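Adenosine deaminase (PDB 4GXW) is a zinc-dependent amidohydrolase of the adenosine and AMP deaminase family that probably removes the amino group from a purine by hydrolysis. Local coordinates at residues H241-V246 and F262-T267; L294-N299 and K329-N334; P6-A11 and L305-P310. All coordinates share one frame; numbering follows the deposited sequence. Where two conformers were deposited one is given.

How the interactions relate
Each contact involves the last part of the TIM barrel. Interactions 1 and 2 share its sheet, where strands 261-264 and 295-298 run side by side. Val264 N bonds to His297 O at 2.8 Å and Phe262 N to Lys295 O at 2.9 Å. Interaction 1 lies at the zinc site, with the His241 side chain about 4 Å from the metal. Interaction 2 lies on the outer side of the sheet, and its His297 side chain is about 12 Å from zinc. Interaction 3 joins the N-terminal segment to the end of short helix 303-306, after zinc ligand Asp301. It meets interaction 1 through Thr267 OG1 and His306 ND1, 2.8 Å apart. Interactions 2 and 3 do not touch.

Interaction 1 of 3, residues H241-V246 and F262-T267; sequences HGYTIV and FTVVPT
Tyr243 slants its ring past the isopropyl group of Val264, with Tyr243 CE1 3.9 Å from Val264 CG1. The ring carries its hydroxyl on to the next residue. Val265 N donates to Tyr243 OH at 2.9 Å, in a bent bond of 144°. His241 ND1 meets Tyr243 OH at 2.7 Å, and the angle there is straighter, 161°. Two bonds therefore grip the hydroxyl. The one with His241 ND1 lies in the plane of the imidazole and holds its rotation. One face of the tyrosine ring also receives His241 CA.

The His241 ring leans obliquely on a methyl of Val265, with His241 CE1 3.6 Å from Val265 CG2. Its CG stands beside the backbone N (chi1 -62°), which brings the ring back toward the segment that its CB points away from. Behind it the backbone is tied directly, His241 N to Thr263 O at 2.8 Å. At the other end the Phe262 ring has His241 O at its edge, 3.9 Å from Phe262 CD2. Gly242 CA lies at the same edge.

The contact sits at the C-terminal ends of the sixth and seventh strands of the TIM barrel, at the zinc site. There the His241 ring, about 4 Å from zinc, meets the rings of ligands His35 and His216. The turn 241-246 joins strand 238-239 to helix 249-258. Strand 261-264 is flanked by strands 238-239 and 295-298.

Interaction 2 of 3, residues L294-N299 and K329-N334; sequences LKIHPN and KQFMLN
Asn334 reaches from helix 325-338 onto strand 295-298, meeting its backbone and the Lys295 side chain. Asn334 CB lies 3.4 Å from Ile296 O. Asn334 CG is 3.7 Å from Lys295 CB. At the tip the amide splits its work. Asn334 ND2 donates to Ile296 O at 2.9 Å, in an almost straight bond of 168°. The acceptor lies in the amide plane, while the donor is tilted somewhat from the carbonyl plane. Asn334 OD1 turns the other way, to Lys295 CD at 3.6 Å, and accepts from a water at 2.7 Å. CG stands beside the backbone N (chi1 -63°), which directs the amide to the strand. The water is only weakly bonded to Lys295 NZ, whose salt bridge is with Asp337.

One turn earlier, Phe331 lies alongside Ile296, both pointing the same way, with Phe331 CE1 3.5 Å from Ile296 CG1. Asn334 ND2 sits at the edge of this ring, in its plane. Pro298 CD packs on Phe331 CB at 3.9 Å. Phe331 O lies in the plane of the His297 imidazole, 3.4 Å from His297 CD2.

Trp314 and Met317 of helix 310-319 cover Phe331 further. Strand 295-298 is the eighth of the TIM barrel and runs just ahead of zinc ligand Asp301. Helix 325-338, which comes after helix 310-319, crosses it at 93° as an addition to the basic barrel.

Interaction 3 of 3, residues P6-A11 and L305-P310; sequences PGNVPA and LHKVNP
The carboxamide of Asn8 is the flat side-chain group that meets the other segment, and it does so by its nitrogen end alone. Its partner Lys307 lies in the loop that follows the eighth strand of the TIM barrel. Asn8 ND2 packs 3.6 Å from Lys307 CD. It also comes to 3.4 Å from Lys307 NZ, but both nitrogens are donors, so this is a close approach without a hydrogen bond. Asn8 ND2 donates to Arg69 O. The imidazole of His306 leads away from Gly7 and Asn8, and its ND1 bonds to Thr267 OG1.

Lys307 ends a weakly bonded helical turn, and it does so in the left-handed backbone region, with positive phi (57°). This turn presents the carbonyls of His306 and Lys307 to the N-terminal segment. Beyond it the chain enters helix 310-319, with Asn309 as N-cap. Asn309 OD1 caps a backbone N of the helix, and Glu312 OE1 returns a bond to Asn309 N, consistent with a capping box.

Gly7 also has positive phi (66°), and Gly7 CA comes to 4.7 Å from Lys307 CA. Gly7 N gives a weak bond to Lys307 O, 3.1 Å long and bent to 123°. Gly7 CA adds a CA-H...O contact to His306 O at 3.3 Å.

The Lys307 chain is extended and runs obliquely past Asn8. Pro6 packs instead on helix 310-319, at Glu312, Glu315 and Leu316. The His306 side chain is about 4 Å from that of zinc ligand Asp301, and the N-terminal segment meets the backbone of the same histidine. One water bridges the two segments, donating to Gly7 O at 2.8 Å and to His306 O at 2.8 Å.

Interaction 1 of 3, residues H241-V246 and F262-T267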
loop_
_atom_site.group_PDB
_atom_site.type_symbol
_atom_site.label_atom_id
_atom_site.label_comp_id
_atom_site.label_asym_id
_atom_site.label_seq_id
_atom_site.Cartn_x
_atom_site.Cartn_y
_atom_site.Cartn_z
ATOM N N HIS A 241 1.473 -6.927 -4.554
ATOM C CA HIS A 241 1.832 -8.210 -3.942
ATOM C C HIS A 241 2.626 -9.074 -4.927
ATOM O O HIS A 241 3.851 -8.957 -5.022
ATOM C CB HIS A 241 0.629 -8.965 -3.358
ATOM C CG HIS A 241 -0.086 -8.236 -2.256
ATOM N ND1 HIS A 241 0.541 -7.811 -1.101
ATOM C CD2 HIS A 241 -1.388 -7.882 -2.131
ATOM C CE1 HIS A 241 -0.350 -7.231 -0.311
ATOM N NE2 HIS A 241 -1.528 -7.263 -0.913
ATOM N N GLY A 242 1.939 -9.923 -5.676
ATOM C CA GLY A 242 2.580 -10.754 -6.676
ATOM C C GLY A 242 3.347 -11.951 -6.161
ATOM O O GLY A 242 4.052 -12.582 -6.934
ATOM N N TYR A 243 3.164 -12.308 -4.891
ATOM C CA TYR A 243 4.074 -13.233 -4.196
ATOM C C TYR A 243 4.247 -14.585 -4.868
ATOM O O TYR A 243 5.363 -15.115 -4.935
ATOM C CB TYR A 243 3.656 -13.441 -2.726
ATOM C CG TYR A 243 3.486 -12.138 -2.002
ATOM C CD1 TYR A 243 4.530 -11.219 -1.941
ATOM C CD2 TYR A 243 2.283 -11.801 -1.401
ATOM C CE1 TYR A 243 4.370 -9.998 -1.310
ATOM C CE2 TYR A 243 2.117 -10.588 -0.752
ATOM C CZ TYR A 243 3.164 -9.686 -0.722
ATOM O OH TYR A 243 3.023 -8.457 -0.118
ATOM N N THR A 244 3.153 -15.162 -5.346
ATOM C CA THR A 244 3.228 -16.516 -5.883
ATOM C C THR A 244 3.976 -16.615 -7.217
ATOM O O THR A 244 4.217 -17.714 -7.711
ATOM C CB THR A 244 1.837 -17.146 -5.995
ATOM O OG1 THR A 244 0.998 -16.290 -6.773
ATOM C CG2 THR A 244 1.213 -17.325 -4.602
ATOM N N ILE A 245 4.356 -15.476 -7.789
ATOM C CA ILE A 245 5.167 -15.489 -9.005
ATOM C C ILE A 245 6.483 -16.242 -8.793
ATOM O O ILE A 245 7.050 -16.768 -9.748
ATOM C CB ILE A 245 5.422 -14.059 -9.556
ATOM C CG1 ILE A 245 5.848 -14.116 -11.024
ATOM C CG2 ILE A 245 6.437 -13.316 -8.708
ATOM C CD1 ILE A 245 6.278 -12.780 -11.584
ATOM N N VAL A 246 6.946 -16.340 -7.546
ATOM C CA VAL A 246 8.185 -17.063 -7.262
ATOM C C VAL A 246 8.069 -18.544 -7.620
ATOM O O VAL A 246 9.085 -19.227 -7.764
ATOM C CB VAL A 246 8.648 -16.922 -5.798
ATOM C CG1 VAL A 246 8.816 -15.454 -5.429
ATOM C CG2 VAL A 246 7.674 -17.622 -4.854
ATOM N N PHE A 262 6.858 -4.475 -8.234
ATOM C CA PHE A 262 5.926 -5.191 -7.367
ATOM C C PHE A 262 5.876 -4.481 -6.017
ATOM O O PHE A 262 6.905 -4.335 -5.352
ATOM C CB PHE A 262 6.411 -6.633 -7.141
ATOM C CG PHE A 262 6.357 -7.486 -8.373
ATOM C CD1 PHE A 262 7.316 -7.351 -9.372
ATOM C CD2 PHE A 262 5.353 -8.420 -8.538
ATOM C CE1 PHE A 262 7.265 -8.138 -10.518
ATOM C CE2 PHE A 262 5.296 -9.211 -9.690
ATOM C CZ PHE A 262 6.251 -9.068 -10.673
ATOM N N THR A 263 4.694 -4.038 -5.601
ATOM C CA THR A 263 4.564 -3.459 -4.277
ATOM C C THR A 263 4.411 -4.621 -3.307
ATOM O O THR A 263 3.652 -5.552 -3.562
ATOM C CB THR A 263 3.398 -2.447 -4.180
ATOM O OG1 THR A 263 2.145 -3.136 -4.260
ATOM C CG2 THR A 263 3.484 -1.401 -5.286
ATOM N N VAL A 264 5.159 -4.592 -2.215
ATOM C CA VAL A 264 5.135 -5.700 -1.256
ATOM C C VAL A 264 4.854 -5.183 0.145
ATOM O O VAL A 264 5.099 -4.007 0.453
ATOM C CB VAL A 264 6.444 -6.539 -1.297
ATOM C CG1 VAL A 264 6.669 -7.136 -2.702
ATOM C CG2 VAL A 264 7.641 -5.698 -0.845
ATOM N N VAL A 265 4.327 -6.066 0.984
ATOM C CA VAL A 265 3.836 -5.684 2.297
ATOM C C VAL A 265 4.367 -6.697 3.309
ATOM O O VAL A 265 3.862 -7.819 3.399
ATOM C CB VAL A 265 2.284 -5.670 2.309
ATOM C CG1 VAL A 265 1.755 -5.293 3.684
ATOM C CG2 VAL A 265 1.746 -4.725 1.224
ATOM N N PRO A 266 5.413 -6.321 4.061
ATOM C CA PRO A 266 5.966 -7.277 5.029
ATOM C C PRO A 266 4.933 -7.766 6.039
ATOM O O PRO A 266 4.976 -8.931 6.443
ATOM C CB PRO A 266 7.122 -6.503 5.690
ATOM C CG PRO A 266 7.035 -5.089 5.186
ATOM C CD PRO A 266 6.243 -5.115 3.918
ATOM N N THR A 267 3.985 -6.914 6.413
ATOM C CA THR A 267 2.942 -7.306 7.356
ATOM C C THR A 267 1.732 -7.999 6.716
ATOM O O THR A 267 0.676 -8.063 7.347
ATOM C CB THR A 267 2.449 -6.090 8.158
ATOM O OG1 THR A 267 2.013 -5.064 7.254
ATOM C CG2 THR A 267 3.577 -5.547 9.026
#

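Interaction 2 of 3, residues L294-N299 and K329-N334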
loop_
_atom_site.group_PDB
_atom_site.type_symbol
_atom_site.label_atom_id
_atom_site.label_comp_id
_atom_site.label_asym_id
_atom_site.label_seq_id
_atom_site.Cartn_x
_atom_site.Cartn_y
_atom_site.Cartn_z
ATOM N N LEU A 294 13.424 -9.513 -9.572
ATOM C CA LEU A 294 12.250 -8.647 -9.526
ATOM C C LEU A 294 12.512 -7.387 -8.721
ATOM O O LEU A 294 13.219 -7.422 -7.711
ATOM C CB LEU A 294 11.059 -9.395 -8.925
ATOM C CG LEU A 294 10.711 -10.717 -9.606
ATOM C CD1 LEU A 294 9.588 -11.410 -8.853
ATOM C CD2 LEU A 294 10.312 -10.490 -11.059
ATOM N N LYS A 295 11.941 -6.276 -9.179
ATOM C CA LYS A 295 11.974 -5.007 -8.458
ATOM C C LYS A 295 10.832 -4.953 -7.466
ATOM O O LYS A 295 9.669 -4.918 -7.875
ATOM C CB LYS A 295 11.824 -3.837 -9.439
ATOM C CG LYS A 295 12.996 -3.632 -10.377
ATOM C CD LYS A 295 12.837 -2.327 -11.161
ATOM C CE LYS A 295 14.074 -2.005 -11.988
ATOM N NZ LYS A 295 13.988 -0.638 -12.587
ATOM N N ILE A 296 11.147 -4.952 -6.178
ATOM C CA ILE A 296 10.125 -4.821 -5.153
ATOM C C ILE A 296 10.238 -3.488 -4.423
ATOM O O ILE A 296 11.282 -2.827 -4.463
ATOM C CB ILE A 296 10.118 -6.000 -4.141
ATOM C CG1 ILE A 296 11.325 -5.929 -3.194
ATOM C CG2 ILE A 296 10.049 -7.339 -4.879
ATOM C CD1 ILE A 296 11.327 -7.022 -2.118
ATOM N N HIS A 297 9.165 -3.124 -3.734
ATOM C CA HIS A 297 9.093 -1.874 -2.997
ATOM C C HIS A 297 8.170 -2.089 -1.810
ATOM O O HIS A 297 7.018 -2.463 -1.998
ATOM C CB HIS A 297 8.553 -0.761 -3.895
ATOM C CG HIS A 297 8.356 0.533 -3.178
ATOM N ND1 HIS A 297 7.116 0.970 -2.765
ATOM C CD2 HIS A 297 9.246 1.472 -2.778
ATOM C CE1 HIS A 297 7.252 2.130 -2.144
ATOM N NE2 HIS A 297 8.533 2.454 -2.133
ATOM N N PRO A 298 8.673 -1.874 -0.585
ATOM C CA PRO A 298 7.885 -2.180 0.616
ATOM C C PRO A 298 6.911 -1.064 1.001
ATOM O O PRO A 298 7.205 0.117 0.783
ATOM C CB PRO A 298 8.955 -2.333 1.691
ATOM C CG PRO A 298 10.012 -1.364 1.258
ATOM C CD PRO A 298 10.038 -1.437 -0.245
ATOM N N ASN A 299 5.772 -1.454 1.580
ATOM C CA ASN A 299 4.680 -0.544 1.877
ATOM C C ASN A 299 3.924 -1.028 3.108
ATOM O O ASN A 299 4.112 -2.167 3.537
ATOM C CB ASN A 299 3.721 -0.494 0.688
ATOM C CG ASN A 299 4.318 0.194 -0.507
ATOM O OD1 ASN A 299 4.224 1.403 -0.623
ATOM N ND2 ASN A 299 4.934 -0.574 -1.411
ATOM N N LYS A 329 18.542 0.707 -0.694
ATOM C CA LYS A 329 18.728 1.769 -1.675
ATOM C C LYS A 329 18.054 1.408 -3.004
ATOM O O LYS A 329 17.389 2.242 -3.627
ATOM C CB LYS A 329 20.216 2.066 -1.895
ATOM C CG LYS A 329 20.468 3.314 -2.735
ATOM C CD LYS A 329 21.943 3.592 -2.927
ATOM C CE LYS A 329 22.157 4.834 -3.790
ATOM N NZ LYS A 329 23.608 5.137 -3.940
ATOM N N GLN A 330 18.221 0.158 -3.432
ATOM C CA GLN A 330 17.559 -0.311 -4.641
ATOM C C GLN A 330 16.037 -0.270 -4.506
ATOM O O GLN A 330 15.349 0.118 -5.444
ATOM C CB GLN A 330 18.045 -1.706 -5.038
ATOM C CG GLN A 330 19.492 -1.724 -5.501
ATOM C CD GLN A 330 19.777 -0.657 -6.545
ATOM O OE1 GLN A 330 19.093 -0.574 -7.565
ATOM N NE2 GLN A 330 20.785 0.179 -6.283
ATOM N N PHE A 331 15.511 -0.655 -3.344
ATOM C CA PHE A 331 14.067 -0.584 -3.140
ATOM C C PHE A 331 13.555 0.857 -3.260
ATOM O O PHE A 331 12.472 1.086 -3.794
ATOM C CB PHE A 331 13.651 -1.132 -1.770
ATOM C CG PHE A 331 13.983 -2.582 -1.539
ATOM C CD1 PHE A 331 14.228 -3.465 -2.587
ATOM C CD2 PHE A 331 14.061 -3.056 -0.242
ATOM C CE1 PHE A 331 14.524 -4.796 -2.337
ATOM C CE2 PHE A 331 14.365 -4.380 0.014
ATOM C CZ PHE A 331 14.607 -5.251 -1.032
ATOM N N MET A 332 14.321 1.810 -2.738
ATOM C CA MET A 332 13.996 3.227 -2.886
ATOM C C MET A 332 13.927 3.620 -4.362
ATOM O O MET A 332 12.969 4.265 -4.807
ATOM C CB MET A 332 15.032 4.100 -2.163
ATOM C CG MET A 332 14.737 5.587 -2.306
ATOM S SD MET A 332 16.015 6.644 -1.602
ATOM C CE MET A 332 17.322 6.430 -2.799
ATOM N N LEU A 333 14.931 3.209 -5.126
ATOM C CA LEU A 333 14.940 3.487 -6.555
ATOM C C LEU A 333 13.780 2.799 -7.279
ATOM O O LEU A 333 13.195 3.372 -8.203
ATOM C CB LEU A 333 16.292 3.105 -7.165
ATOM C CG LEU A 333 17.481 3.921 -6.636
ATOM C CD1 LEU A 333 18.784 3.327 -7.126
ATOM C CD2 LEU A 333 17.357 5.380 -7.062
ATOM N N ASN A 334 13.429 1.587 -6.844
ATOM C CA ASN A 334 12.276 0.884 -7.404
ATOM C C ASN A 334 10.975 1.651 -7.197
ATOM O O ASN A 334 10.110 1.685 -8.076
ATOM C CB ASN A 334 12.142 -0.521 -6.808
ATOM C CG ASN A 334 13.326 -1.417 -7.126
ATOM O OD1 ASN A 334 14.114 -1.147 -8.049
ATOM N ND2 ASN A 334 13.445 -2.507 -6.372
HETATM O O HOH W 1 15.168 0.720 -9.671
#

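Interaction 3 of 3, residues P6-A11 and L305-P310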
loop_
_atom_site.group_PDB
_atom_site.type_symbol
_atom_site.label_atom_id
_atom_site.label_comp_id
_atom_site.label_asym_id
_atom_site.label_seq_id
_atom_site.Cartn_x
_atom_site.Cartn_y
_atom_site.Cartn_z
ATOM N N PRO A 6 7.679 -4.315 15.257
ATOM C CA PRO A 6 6.723 -3.583 14.425
ATOM C C PRO A 6 5.641 -4.522 13.895
ATOM O O PRO A 6 5.938 -5.662 13.515
ATOM C CB PRO A 6 7.587 -3.064 13.269
ATOM C CG PRO A 6 8.973 -2.998 13.836
ATOM C CD PRO A 6 9.065 -4.166 14.780
ATOM N N GLY A 7 4.394 -4.062 13.928
ATOM C CA GLY A 7 3.273 -4.833 13.415
ATOM C C GLY A 7 2.973 -6.097 14.202
ATOM O O GLY A 7 2.217 -6.951 13.742
ATOM N N ASN A 8 3.564 -6.216 15.388
ATOM C CA ASN A 8 3.424 -7.422 16.205
ATOM C C ASN A 8 3.749 -8.704 15.440
ATOM O O ASN A 8 3.151 -9.754 15.689
ATOM C CB ASN A 8 2.026 -7.513 16.830
ATOM C CG ASN A 8 1.714 -6.333 17.733
ATOM O OD1 ASN A 8 2.613 -5.703 18.286
ATOM N ND2 ASN A 8 0.429 -6.033 17.888
ATOM N N VAL A 9 4.689 -8.609 14.505
ATOM C CA VAL A 9 5.150 -9.773 13.759
ATOM C C VAL A 9 6.055 -10.614 14.668
ATOM O O VAL A 9 6.497 -10.134 15.721
ATOM C CB VAL A 9 5.898 -9.350 12.475
ATOM C CG1 VAL A 9 5.032 -8.416 11.630
ATOM C CG2 VAL A 9 7.233 -8.682 12.810
ATOM N N PRO A 10 6.321 -11.876 14.287
ATOM C CA PRO A 10 7.225 -12.688 15.110
ATOM C C PRO A 10 8.588 -12.021 15.338
ATOM O O PRO A 10 9.103 -11.336 14.454
ATOM C CB PRO A 10 7.398 -13.958 14.276
ATOM C CG PRO A 10 6.092 -14.088 13.553
ATOM C CD PRO A 10 5.657 -12.678 13.239
ATOM N N ALA A 11 9.160 -12.219 16.522
ATOM C CA ALA A 11 10.427 -11.596 16.865
ATOM C C ALA A 11 11.498 -12.051 15.884
ATOM O O ALA A 11 11.479 -13.190 15.422
ATOM C CB ALA A 11 10.820 -11.937 18.288
ATOM N N LEU A 305 -4.278 -0.403 10.971
ATOM C CA LEU A 305 -4.855 -1.696 11.340
ATOM C C LEU A 305 -3.784 -2.780 11.480
ATOM O O LEU A 305 -3.919 -3.688 12.299
ATOM C CB LEU A 305 -5.908 -2.122 10.320
ATOM C CG LEU A 305 -7.090 -1.161 10.177
ATOM C CD1 LEU A 305 -8.076 -1.652 9.135
ATOM C CD2 LEU A 305 -7.794 -0.949 11.505
ATOM N N HIS A 306 -2.722 -2.678 10.689
ATOM C CA HIS A 306 -1.579 -3.587 10.791
ATOM C C HIS A 306 -0.594 -3.133 11.865
ATOM O O HIS A 306 0.352 -3.852 12.176
ATOM C CB HIS A 306 -0.823 -3.668 9.463
ATOM C CG HIS A 306 -1.499 -4.501 8.417
ATOM N ND1 HIS A 306 -0.822 -4.979 7.314
ATOM C CD2 HIS A 306 -2.775 -4.931 8.294
ATOM C CE1 HIS A 306 -1.659 -5.669 6.557
ATOM N NE2 HIS A 306 -2.849 -5.657 7.129
ATOM N N LYS A 307 -0.808 -1.938 12.411
ATOM C CA LYS A 307 0.110 -1.344 13.388
ATOM C C LYS A 307 1.524 -1.234 12.831
ATOM O O LYS A 307 2.499 -1.624 13.486
ATOM C CB LYS A 307 0.129 -2.138 14.699
ATOM C CG LYS A 307 -1.220 -2.237 15.398
ATOM C CD LYS A 307 -1.105 -3.061 16.681
ATOM C CE LYS A 307 -2.456 -3.244 17.357
ATOM N NZ LYS A 307 -2.399 -4.172 18.523
ATOM N N VAL A 308 1.640 -0.694 11.624
ATOM C CA VAL A 308 2.935 -0.498 10.990
ATOM C C VAL A 308 2.969 0.845 10.261
ATOM O O VAL A 308 2.099 1.135 9.441
ATOM C CB VAL A 308 3.287 -1.696 10.047
ATOM C CG1 VAL A 308 2.275 -1.835 8.898
ATOM C CG2 VAL A 308 4.715 -1.597 9.517
ATOM N N ASN A 309 3.950 1.679 10.586
ATOM C CA ASN A 309 4.132 2.947 9.874
ATOM C C ASN A 309 5.214 2.773 8.785
ATOM O O ASN A 309 5.877 1.724 8.744
ATOM C CB ASN A 309 4.409 4.092 10.867
ATOM C CG ASN A 309 5.738 3.952 11.577
ATOM O OD1 ASN A 309 6.765 3.684 10.949
ATOM N ND2 ASN A 309 5.733 4.148 12.901
ATOM N N PRO A 310 5.398 3.772 7.891
ATOM C CA PRO A 310 6.357 3.586 6.796
ATOM C C PRO A 310 7.782 3.297 7.289
ATOM O O PRO A 310 8.450 2.444 6.700
ATOM C CB PRO A 310 6.286 4.918 6.042
ATOM C CG PRO A 310 4.851 5.361 6.245
ATOM C CD PRO A 310 4.544 4.959 7.672
HETATM O O HOH W 2 0.948 -6.481 11.312
#